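Local coordinates for oxalate-binding protein (Thermotoga maritima, PDB 1O4T), which binds oxalate and a manganese ion in a small homodimeric cupin and is a putative oxalate decarboxylase, at residues Ser69-His75 against Gly111-Glu117. Numbering follows the deposited sequence.
With MN (manganese (II) ion), chain C; OXL (oxalate ion), chain D.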
loop_
_atom_site.group_PDB
_atom_site.type_symbol
_atom_site.label_atom_id
_atom_site.label_comp_id
_atom_site.label_asym_id
_atom_site.label_seq_id
_atom_site.Cartn_x
_atom_site.Cartn_y
_atom_site.Cartn_z
ATOM N N SER A 69 -18.186 6.729 6.287
ATOM C CA SER A 69 -17.676 7.055 4.956
ATOM C C SER A 69 -16.671 8.175 5.026
ATOM O O SER A 69 -16.674 8.966 5.974
ATOM C CB SER A 69 -18.804 7.463 4.017
ATOM O OG SER A 69 -19.348 8.759 4.305
ATOM N N VAL A 70 -15.781 8.223 4.035
ATOM C CA VAL A 70 -15.036 9.445 3.723
ATOM C C VAL A 70 -15.834 10.140 2.633
ATOM O O VAL A 70 -16.178 9.527 1.636
ATOM C CB VAL A 70 -13.646 9.158 3.195
ATOM C CG1 VAL A 70 -12.939 10.439 2.859
ATOM C CG2 VAL A 70 -12.853 8.339 4.196
ATOM N N GLY A 71 -16.117 11.425 2.831
ATOM C CA GLY A 71 -17.024 12.171 1.984
ATOM C C GLY A 71 -16.403 12.542 0.671
ATOM O O GLY A 71 -15.194 12.439 0.496
ATOM N N LEU A 72 -17.247 12.951 -0.268
ATOM C CA LEU A 72 -16.784 13.324 -1.597
ATOM C C LEU A 72 -15.851 14.519 -1.511
ATOM O O LEU A 72 -16.167 15.516 -0.864
ATOM C CB LEU A 72 -17.977 13.605 -2.544
ATOM C CG LEU A 72 -17.713 13.901 -4.035
ATOM C CD1 LEU A 72 -17.270 12.641 -4.768
ATOM C CD2 LEU A 72 -18.948 14.486 -4.712
ATOM N N HIS A 73 -14.662 14.388 -2.121
ATOM C CA HIS A 73 -13.734 15.492 -2.225
ATOM C C HIS A 73 -12.865 15.297 -3.443
ATOM O O HIS A 73 -12.712 14.188 -3.949
ATOM C CB HIS A 73 -12.822 15.584 -1.004
ATOM C CG HIS A 73 -12.020 14.348 -0.792
ATOM N ND1 HIS A 73 -12.595 13.161 -0.409
ATOM C CD2 HIS A 73 -10.708 14.087 -0.996
ATOM C CE1 HIS A 73 -11.661 12.225 -0.345
ATOM N NE2 HIS A 73 -10.506 12.765 -0.680
ATOM N N LYS A 74 -12.272 16.403 -3.860
ATOM C CA LYS A 74 -11.514 16.519 -5.086
ATOM C C LYS A 74 -10.021 16.556 -4.798
ATOM O O LYS A 74 -9.588 17.113 -3.793
ATOM C CB LYS A 74 -11.895 17.834 -5.766
ATOM C CG LYS A 74 -11.262 18.041 -7.108
ATOM C CD LYS A 74 -11.809 19.274 -7.736
ATOM C CE LYS A 74 -11.180 19.538 -9.091
ATOM N NZ LYS A 74 -11.733 20.808 -9.592
ATOM N N HIS A 75 -9.257 15.976 -5.720
ATOM C CA HIS A 75 -7.802 16.031 -5.724
ATOM C C HIS A 75 -7.311 16.810 -6.944
ATOM O O HIS A 75 -7.767 16.572 -8.042
ATOM C CB HIS A 75 -7.255 14.600 -5.681
ATOM C CG HIS A 75 -7.425 13.943 -4.344
ATOM N ND1 HIS A 75 -6.584 14.216 -3.289
ATOM C CD2 HIS A 75 -8.378 13.107 -3.860
ATOM C CE1 HIS A 75 -6.994 13.559 -2.219
ATOM N NE2 HIS A 75 -8.064 12.850 -2.541
ATOM N N GLY A 111 -7.706 15.915 -10.653
ATOM C CA GLY A 111 -8.896 16.517 -11.212
ATOM C C GLY A 111 -10.167 15.770 -10.910
ATOM O O GLY A 111 -11.238 16.328 -11.089
ATOM N N GLU A 112 -10.056 14.506 -10.474
ATOM C CA GLU A 112 -11.226 13.721 -10.084
ATOM C C GLU A 112 -11.576 13.878 -8.604
ATOM O O GLU A 112 -10.735 14.183 -7.784
ATOM C CB GLU A 112 -11.004 12.241 -10.353
ATOM C CG GLU A 112 -10.558 11.913 -11.757
ATOM C CD GLU A 112 -10.563 10.421 -12.049
ATOM O OE1 GLU A 112 -10.140 9.582 -11.197
ATOM O OE2 GLU A 112 -10.992 10.093 -13.166
ATOM N N SER A 113 -12.825 13.609 -8.276
ATOM C CA SER A 113 -13.304 13.607 -6.907
ATOM C C SER A 113 -13.701 12.193 -6.559
ATOM O O SER A 113 -14.161 11.448 -7.440
ATOM C CB SER A 113 -14.512 14.516 -6.755
ATOM O OG SER A 113 -14.215 15.841 -7.132
ATOM N N HIS A 114 -13.520 11.816 -5.283
ATOM C CA HIS A 114 -13.896 10.494 -4.813
ATOM C C HIS A 114 -14.435 10.479 -3.377
ATOM O O HIS A 114 -14.348 11.493 -2.655
ATOM C CB HIS A 114 -12.728 9.462 -4.957
ATOM C CG HIS A 114 -11.563 9.687 -4.037
ATOM N ND1 HIS A 114 -10.449 8.869 -4.057
ATOM C CD2 HIS A 114 -11.289 10.668 -3.144
ATOM C CE1 HIS A 114 -9.549 9.320 -3.193
ATOM N NE2 HIS A 114 -10.031 10.411 -2.625
ATOM N N SER A 115 -14.982 9.311 -3.006
ATOM C CA SER A 115 -15.497 9.043 -1.666
ATOM C C SER A 115 -15.443 7.553 -1.481
ATOM O O SER A 115 -15.265 6.819 -2.463
ATOM C CB SER A 115 -16.937 9.519 -1.500
ATOM O OG SER A 115 -17.812 8.856 -2.368
ATOM N N ILE A 116 -15.619 7.089 -0.249
ATOM C CA ILE A 116 -15.672 5.657 -0.006
ATOM C C ILE A 116 -16.520 5.399 1.216
ATOM O O ILE A 116 -16.394 6.114 2.224
ATOM C CB ILE A 116 -14.218 5.063 0.138
ATOM C CG1 ILE A 116 -14.240 3.550 0.349
ATOM C CG2 ILE A 116 -13.443 5.728 1.255
ATOM C CD1 ILE A 116 -12.874 2.855 0.014
ATOM N N GLU A 117 -17.403 4.413 1.113
ATOM C CA GLU A 117 -18.319 4.075 2.196
ATOM C C GLU A 117 -18.241 2.603 2.598
ATOM O O GLU A 117 -18.207 1.695 1.737
ATOM C CB GLU A 117 -19.756 4.411 1.795
ATOM C CG GLU A 117 -20.718 4.320 2.965
ATOM C CD GLU A 117 -22.130 4.796 2.652
ATOM O OE1 GLU A 117 -22.307 5.602 1.714
ATOM O OE2 GLU A 117 -23.056 4.377 3.380
HETATM MN MN MN C . -8.822 11.520 -1.220
HETATM C C1 OXL D . -8.531 10.520 1.367
HETATM C C2 OXL D . -7.859 11.819 1.475
HETATM O O1 OXL D . -8.380 9.699 2.427
HETATM O O2 OXL D . -7.372 12.141 2.687
HETATM O O3 OXL D . -9.170 10.184 0.349
HETATM O O4 OXL D . -7.703 12.564 0.503
#
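Val-70 and Ile-116, and again His-73 and His-114, exchange paired backbone hydrogen bonds across strands 69-74 and 113-117, whose axes run antiparallel at 161° and approach to 4.4 Å; bonds from His-75 N to Glu-112 O and from Gly-111 N to His-75 O carry the pairing past the strand end. Between the two pairs the register slips by one residue, a beta bulge at Gly-71 and Leu-72, where CB of Ser-115 sits 3.2 Å from the Val-70 carbonyl O. The Gly-71 carbonyl, which makes no bond to strand 113-117, accepts one from His-73 ND1 at 2.8 Å, lying close to the imidazole plane, which, with the metal bond, holds the ring's rotation.

Three histidines converge on the manganese through NE2, at 2.2 Å for His-73, 2.0 Å for His-75 and 2.2 Å for His-114. As a hydrogen-bonded pair, His-73 and His-114 leave the same face, and a like first torsion, CG between the backbone N and the carbonyl carbon, lays the imidazoles alongside each other, planes inclined at 61°. His-75 enters from the strand's end with its ring perpendicular to that of His-114. Oxalate chelates the ion through O3 and O4, the latter in the plane of the His-75 ring, and Glu-80 completes six ligands, the metal centre characteristic of cupins. A second shell steadies the rings: Glu-78 accepts from His-75 ND1, and Tyr-82, which also bonds to oxalate, stacks on His-114.

On the same face as the His-73 and His-114 rings, Val-70 CB meets Ile-116 CG2 at 3.9 Å. On the reverse face, the Lys-74 chain passes Ser-113, CB to OG 3.3 Å.

Lys-38 and Met-34 bond the far edge of 69-74, and strand 113-117 pairs on its other side with 88-93; the metal-bearing face looks inward onto strands 78-86 and 124-132, Ile-116 packing on both, within the double-stranded beta-helix.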